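Local atomic coordinates of viral structural protein 4 (Bombyx mori cytoplasmic polyhedrosis virus, PDB entry 6TZ0), a protein that binds GTP and probably supports the viral RNA-dependent RNA polymerase during transcription of the double-stranded RNA genome. Residues Phe2-Leu7 / Lys11-Tyr16; Arg204-Thr209 / Gln217-Ser222. All blocks are in the same frame, centred on the assembly; numbering follows the deposited sequence.

Interaction 1. Residues Phe2-Leu7 / Lys11-Tyr16; sequences FAIDPL and KLYEEY
Pro6 covers one face of the Tyr13 ring. Its CG sits 4.2 Å from the Tyr13 ring centroid and 26° off the normal, a CH-pi contact. Phe2 adds an edge-to-face pair in which the edge of Tyr13 points at the Phe2 face. The centroids are 5.8 Å apart and the planes meet at 69°. The CB of Tyr13 already points at the loop, and with CG anti to the carbonyl carbon (chi1 -74°) the ring comes up against Phe2 and Pro6. The CG2 branch of Ile4 also reaches the rim of Tyr13, 4.2 Å from its CE2. Ile4 and Leu12 meet by their methyl groups, CD1 of Ile4 lying 3.8 Å from CD2 of Leu12. The two side chains run at about a right angle.

The polar edge is the phenol. Tyr13 OH is placed to donate to Ile4 O, which lies near the ring plane. The modelled 2.5 Å between them is shorter than usual, and its exact value is doubtful at this resolution. Tyr164 OH, from helix 162-166, is a second hydrogen-bond partner of Tyr13 OH. The arrangement is an N-terminal loop folded back on the helix that follows it, helix 10-15.

Interaction 2. Residues Arg204-Thr209 / Gln217-Ser222; sequences RPFELT and QKYNLS
Phe206 points an edge at the face of Tyr219. The ring centroids are 5.3 Å apart and the planes are inclined at 50°, so this edge-to-face pair is tilted well away from a perpendicular T. The touching atom is Phe206 CZ, which stands over the centre of the Tyr219 ring, 4.0 Å above its plane. Phe206 CZ is 4.1 Å from Tyr219 CD2. Lys218 CB lies over the opposite face of the tyrosine, nearer the rim. With CG anti to the backbone N (chi1 -178°), Phe206 extends from the strand and puts CZ over the tyrosine.

The aliphatic contact is made by one branch of Leu221. Its CD1 methyl sits over a face of Phe206, 4.0 Å from the ring centroid and 24° off the normal, which makes a CH-pi contact. It is displaced toward the rim, and Phe206 CD2 is the ring atom nearest to Leu221 CD1, at 3.7 Å.

These residues join a strand to the loop that leaves it. Strand 204-208 pairs in parallel with strand 226-230, and residues 217-222 belong to the crossover between them, which contains no helix. Leu221 and Phe206 both touch Arg226 on the second strand.

Asn220 is the centre of an inverse gamma turn, with a weak bond from Leu221 N to Tyr219 O at 3.1 Å. The CB atoms of Tyr219 and Leu221, one on either side of Asn220 in sequence, both point toward the strand. At its far end the tyrosine hydroxyl bonds to Asn212 O. Asn212 also bonds through ND2 to Glu207 O and through its backbone N to Thr209 OG1, which links Asn212 to both of these residues.

Overall arrangement
The two interactions follow one another along the chain and lie on the same side of its centre. The centre of interaction 1, which is buried, is about 22 Å from the chain's centre. That of interaction 2 is about 33 Å out, at the surface. Their centres are about 23 Å apart. The nearest atoms come to about 7 Å, without touching. Each links a loop to a neighbouring helix or strand, and the other protein chain of the assembly touches neither. Both lie away from the GTP-binding residues, which include Lys359 and Thr360, at the start of helix 359-374 in a Walker A-like motif that follows strand 347-353 of the five-stranded parallel sheet.

Interaction 1. Residues Phe2-Leu7 / Lys11-Tyr16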
loop_
_atom_site.group_PDB
_atom_site.type_symbol
_atom_site.label_atom_id
_atom_site.label_comp_id
_atom_site.label_asym_id
_atom_site.label_seq_id
_atom_site.Cartn_x
_atom_site.Cartn_y
_atom_site.Cartn_z
ATOM N N PHE B 2 -12.098 -39.464 16.422
ATOM C CA PHE B 2 -11.144 -38.470 16.876
ATOM C C PHE B 2 -10.471 -37.790 15.692
ATOM O O PHE B 2 -10.487 -38.288 14.567
ATOM C CB PHE B 2 -10.096 -39.123 17.765
ATOM C CG PHE B 2 -10.625 -39.589 19.075
ATOM C CD1 PHE B 2 -10.649 -38.743 20.164
ATOM C CD2 PHE B 2 -11.130 -40.863 19.211
ATOM C CE1 PHE B 2 -11.144 -39.172 21.368
ATOM C CE2 PHE B 2 -11.631 -41.290 20.407
ATOM C CZ PHE B 2 -11.640 -40.447 21.486
ATOM N N ALA B 3 -9.873 -36.630 15.959
ATOM C CA ALA B 3 -9.114 -35.939 14.924
ATOM C C ALA B 3 -7.844 -36.697 14.571
ATOM O O ALA B 3 -7.402 -36.668 13.419
ATOM C CB ALA B 3 -8.779 -34.523 15.379
ATOM N N ILE B 4 -7.252 -37.376 15.544
ATOM C CA ILE B 4 -6.076 -38.206 15.345
ATOM C C ILE B 4 -6.468 -39.630 15.695
ATOM O O ILE B 4 -7.039 -39.870 16.763
ATOM C CB ILE B 4 -4.898 -37.717 16.205
ATOM C CG1 ILE B 4 -4.538 -36.286 15.821
ATOM C CG2 ILE B 4 -3.695 -38.610 16.033
ATOM C CD1 ILE B 4 -3.677 -35.592 16.813
ATOM N N ASP B 5 -6.175 -40.556 14.798
ATOM C CA ASP B 5 -6.611 -41.941 14.920
ATOM C C ASP B 5 -5.894 -42.624 16.078
ATOM O O ASP B 5 -4.661 -42.689 16.070
ATOM C CB ASP B 5 -6.317 -42.651 13.604
ATOM C CG ASP B 5 -7.041 -43.966 13.463
ATOM O OD1 ASP B 5 -7.787 -44.359 14.381
ATOM O OD2 ASP B 5 -6.867 -44.614 12.414
ATOM N N PRO B 6 -6.608 -43.135 17.088
ATOM C CA PRO B 6 -5.917 -43.802 18.199
ATOM C C PRO B 6 -5.358 -45.161 17.839
ATOM O O PRO B 6 -4.424 -45.617 18.505
ATOM C CB PRO B 6 -7.006 -43.925 19.272
ATOM C CG PRO B 6 -8.028 -42.938 18.899
ATOM C CD PRO B 6 -8.026 -42.919 17.404
ATOM N N LEU B 7 -5.901 -45.826 16.821
ATOM C CA LEU B 7 -5.390 -47.133 16.439
ATOM C C LEU B 7 -4.072 -47.023 15.693
ATOM O O LEU B 7 -3.280 -47.969 15.698
ATOM C CB LEU B 7 -6.414 -47.874 15.587
ATOM C CG LEU B 7 -7.743 -48.222 16.254
ATOM C CD1 LEU B 7 -8.651 -48.872 15.243
ATOM C CD2 LEU B 7 -7.538 -49.122 17.444
ATOM N N LYS B 11 0.704 -44.072 20.595
ATOM C CA LYS B 11 1.723 -43.596 21.522
ATOM C C LYS B 11 1.476 -42.149 21.936
ATOM O O LYS B 11 1.756 -41.771 23.084
ATOM C CB LYS B 11 3.092 -43.750 20.866
ATOM C CG LYS B 11 4.267 -43.560 21.785
ATOM C CD LYS B 11 4.309 -44.665 22.819
ATOM C CE LYS B 11 4.545 -46.016 22.164
ATOM N NZ LYS B 11 5.909 -46.125 21.582
ATOM N N LEU B 12 0.937 -41.340 21.020
ATOM C CA LEU B 12 0.542 -39.971 21.337
ATOM C C LEU B 12 -0.568 -39.939 22.378
ATOM O O LEU B 12 -0.578 -39.074 23.259
ATOM C CB LEU B 12 0.091 -39.256 20.067
ATOM C CG LEU B 12 -0.441 -37.831 20.224
ATOM C CD1 LEU B 12 0.650 -36.883 20.685
ATOM C CD2 LEU B 12 -1.089 -37.353 18.946
ATOM N N TYR B 13 -1.511 -40.876 22.295
ATOM C CA TYR B 13 -2.546 -40.955 23.313
ATOM C C TYR B 13 -2.013 -41.542 24.610
ATOM O O TYR B 13 -2.520 -41.208 25.683
ATOM C CB TYR B 13 -3.730 -41.761 22.795
ATOM C CG TYR B 13 -4.568 -41.015 21.789
ATOM C CD1 TYR B 13 -5.570 -40.151 22.198
ATOM C CD2 TYR B 13 -4.341 -41.156 20.431
ATOM C CE1 TYR B 13 -6.330 -39.465 21.284
ATOM C CE2 TYR B 13 -5.099 -40.469 19.509
ATOM C CZ TYR B 13 -6.093 -39.631 19.944
ATOM O OH TYR B 13 -6.847 -38.943 19.033
ATOM N N GLU B 14 -0.993 -42.403 24.536
ATOM C CA GLU B 14 -0.365 -42.906 25.756
ATOM C C GLU B 14 0.356 -41.797 26.500
ATOM O O GLU B 14 0.501 -41.854 27.725
ATOM C CB GLU B 14 0.617 -44.032 25.435
ATOM C CG GLU B 14 -0.011 -45.302 24.917
ATOM C CD GLU B 14 0.990 -46.416 24.766
ATOM O OE1 GLU B 14 2.198 -46.155 24.930
ATOM O OE2 GLU B 14 0.570 -47.559 24.497
ATOM N N GLU B 15 0.841 -40.795 25.766
ATOM C CA GLU B 15 1.457 -39.622 26.381
ATOM C C GLU B 15 0.473 -38.857 27.259
ATOM O O GLU B 15 0.836 -38.368 28.335
ATOM C CB GLU B 15 2.009 -38.725 25.279
ATOM C CG GLU B 15 2.653 -37.452 25.737
ATOM C CD GLU B 15 3.126 -36.616 24.570
ATOM O OE1 GLU B 15 2.954 -37.066 23.417
ATOM O OE2 GLU B 15 3.655 -35.508 24.798
ATOM N N TYR B 16 -0.785 -38.761 26.830
ATOM C CA TYR B 16 -1.820 -38.050 27.572
ATOM C C TYR B 16 -2.355 -38.830 28.766
ATOM O O TYR B 16 -3.225 -38.313 29.474
ATOM C CB TYR B 16 -2.967 -37.705 26.626
ATOM C CG TYR B 16 -2.663 -36.563 25.697
ATOM C CD1 TYR B 16 -1.828 -35.541 26.086
ATOM C CD2 TYR B 16 -3.153 -36.549 24.402
ATOM C CE1 TYR B 16 -1.528 -34.497 25.237
ATOM C CE2 TYR B 16 -2.853 -35.510 23.536
ATOM C CZ TYR B 16 -2.036 -34.488 23.965
ATOM O OH TYR B 16 -1.724 -33.447 23.128
#

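Interaction 2. Residues Arg204-Thr209 / Gln217-Ser222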
loop_
_atom_site.group_PDB
_atom_site.type_symbol
_atom_site.label_atom_id
_atom_site.label_comp_id
_atom_site.label_asym_id
_atom_site.label_seq_id
_atom_site.Cartn_x
_atom_site.Cartn_y
_atom_site.Cartn_z
ATOM N N ARG B 204 -9.829 -46.208 32.178
ATOM C CA ARG B 204 -9.991 -45.121 33.134
ATOM C C ARG B 204 -8.902 -45.207 34.200
ATOM O O ARG B 204 -8.723 -46.265 34.803
ATOM C CB ARG B 204 -11.371 -45.173 33.783
ATOM C CG ARG B 204 -11.617 -44.060 34.795
ATOM C CD ARG B 204 -11.735 -42.708 34.106
ATOM N NE ARG B 204 -11.804 -41.587 35.044
ATOM C CZ ARG B 204 -12.928 -41.078 35.536
ATOM N NH1 ARG B 204 -14.094 -41.594 35.188
ATOM N NH2 ARG B 204 -12.889 -40.054 36.378
ATOM N N PRO B 205 -8.150 -44.137 34.441
ATOM C CA PRO B 205 -7.052 -44.207 35.411
ATOM C C PRO B 205 -7.532 -44.307 36.849
ATOM O O PRO B 205 -8.621 -43.857 37.205
ATOM C CB PRO B 205 -6.295 -42.895 35.182
ATOM C CG PRO B 205 -6.648 -42.497 33.822
ATOM C CD PRO B 205 -8.061 -42.921 33.622
ATOM N N PHE B 206 -6.684 -44.902 37.682
ATOM C CA PHE B 206 -6.913 -45.002 39.115
ATOM C C PHE B 206 -5.648 -44.576 39.837
ATOM O O PHE B 206 -4.576 -45.133 39.594
ATOM C CB PHE B 206 -7.299 -46.423 39.524
ATOM C CG PHE B 206 -7.602 -46.566 40.983
ATOM C CD1 PHE B 206 -8.805 -46.130 41.497
ATOM C CD2 PHE B 206 -6.681 -47.139 41.840
ATOM C CE1 PHE B 206 -9.084 -46.257 42.836
ATOM C CE2 PHE B 206 -6.954 -47.260 43.179
ATOM C CZ PHE B 206 -8.159 -46.826 43.675
ATOM N N GLU B 207 -5.778 -43.609 40.734
ATOM C CA GLU B 207 -4.632 -43.016 41.405
ATOM C C GLU B 207 -4.357 -43.724 42.725
ATOM O O GLU B 207 -5.216 -43.749 43.610
ATOM C CB GLU B 207 -4.881 -41.530 41.644
ATOM C CG GLU B 207 -3.774 -40.835 42.391
ATOM C CD GLU B 207 -4.005 -39.346 42.515
ATOM O OE1 GLU B 207 -5.028 -38.857 41.993
ATOM O OE2 GLU B 207 -3.172 -38.663 43.143
ATOM N N LEU B 208 -3.158 -44.284 42.855
ATOM C CA LEU B 208 -2.673 -44.804 44.124
ATOM C C LEU B 208 -1.933 -43.691 44.849
ATOM O O LEU B 208 -0.992 -43.119 44.300
ATOM C CB LEU B 208 -1.747 -45.999 43.909
ATOM C CG LEU B 208 -2.337 -47.283 43.341
ATOM C CD1 LEU B 208 -1.234 -48.279 43.076
ATOM C CD2 LEU B 208 -3.345 -47.855 44.307
ATOM N N THR B 209 -2.355 -43.375 46.064
ATOM C CA THR B 209 -1.645 -42.418 46.900
ATOM C C THR B 209 -1.144 -43.138 48.145
ATOM O O THR B 209 -1.229 -44.358 48.253
ATOM C CB THR B 209 -2.530 -41.223 47.262
ATOM O OG1 THR B 209 -3.673 -41.668 47.996
ATOM C CG2 THR B 209 -2.991 -40.500 46.018
ATOM N N GLN B 217 -7.542 -56.073 44.765
ATOM C CA GLN B 217 -8.761 -56.801 45.078
ATOM C C GLN B 217 -9.632 -56.071 46.084
ATOM O O GLN B 217 -10.808 -56.414 46.222
ATOM C CB GLN B 217 -8.438 -58.193 45.621
ATOM C CG GLN B 217 -7.816 -59.135 44.612
ATOM C CD GLN B 217 -6.314 -58.994 44.534
ATOM O OE1 GLN B 217 -5.686 -58.456 45.442
ATOM N NE2 GLN B 217 -5.730 -59.474 43.446
ATOM N N LYS B 218 -9.081 -55.084 46.797
ATOM C CA LYS B 218 -9.890 -54.303 47.722
ATOM C C LYS B 218 -10.879 -53.422 46.974
ATOM O O LYS B 218 -11.988 -53.177 47.457
ATOM C CB LYS B 218 -8.989 -53.459 48.621
ATOM C CG LYS B 218 -9.728 -52.722 49.714
ATOM C CD LYS B 218 -8.794 -52.034 50.660
ATOM C CE LYS B 218 -9.565 -51.196 51.649
ATOM N NZ LYS B 218 -10.389 -52.029 52.556
ATOM N N TYR B 219 -10.506 -52.963 45.797
ATOM C CA TYR B 219 -11.400 -52.218 44.936
ATOM C C TYR B 219 -11.863 -53.161 43.831
ATOM O O TYR B 219 -11.423 -54.306 43.736
ATOM C CB TYR B 219 -10.681 -50.983 44.399
ATOM C CG TYR B 219 -10.030 -50.181 45.500
ATOM C CD1 TYR B 219 -10.768 -49.323 46.300
ATOM C CD2 TYR B 219 -8.667 -50.311 45.762
ATOM C CE1 TYR B 219 -10.165 -48.608 47.317
ATOM C CE2 TYR B 219 -8.064 -49.603 46.773
ATOM C CZ TYR B 219 -8.817 -48.759 47.548
ATOM O OH TYR B 219 -8.211 -48.049 48.552
ATOM N N ASN B 220 -12.764 -52.695 42.982
ATOM C CA ASN B 220 -13.223 -53.549 41.887
ATOM C C ASN B 220 -12.374 -53.354 40.639
ATOM O O ASN B 220 -12.879 -53.074 39.556
ATOM C CB ASN B 220 -14.694 -53.285 41.597
ATOM C CG ASN B 220 -15.611 -53.899 42.630
ATOM O OD1 ASN B 220 -15.418 -55.039 43.041
ATOM N ND2 ASN B 220 -16.614 -53.143 43.058
ATOM N N LEU B 221 -11.067 -53.507 40.782
ATOM C CA LEU B 221 -10.155 -53.186 39.703
ATOM C C LEU B 221 -9.812 -54.438 38.914
ATOM O O LEU B 221 -9.760 -55.544 39.454
ATOM C CB LEU B 221 -8.887 -52.532 40.245
ATOM C CG LEU B 221 -9.126 -51.202 40.964
ATOM C CD1 LEU B 221 -7.829 -50.639 41.484
ATOM C CD2 LEU B 221 -9.819 -50.209 40.077
ATOM N N SER B 222 -9.580 -54.249 37.620
ATOM C CA SER B 222 -9.281 -55.330 36.696
ATOM C C SER B 222 -8.264 -54.818 35.693
ATOM O O SER B 222 -8.193 -53.605 35.464
ATOM C CB SER B 222 -10.555 -55.816 35.993
ATOM O OG SER B 222 -11.123 -54.787 35.215
#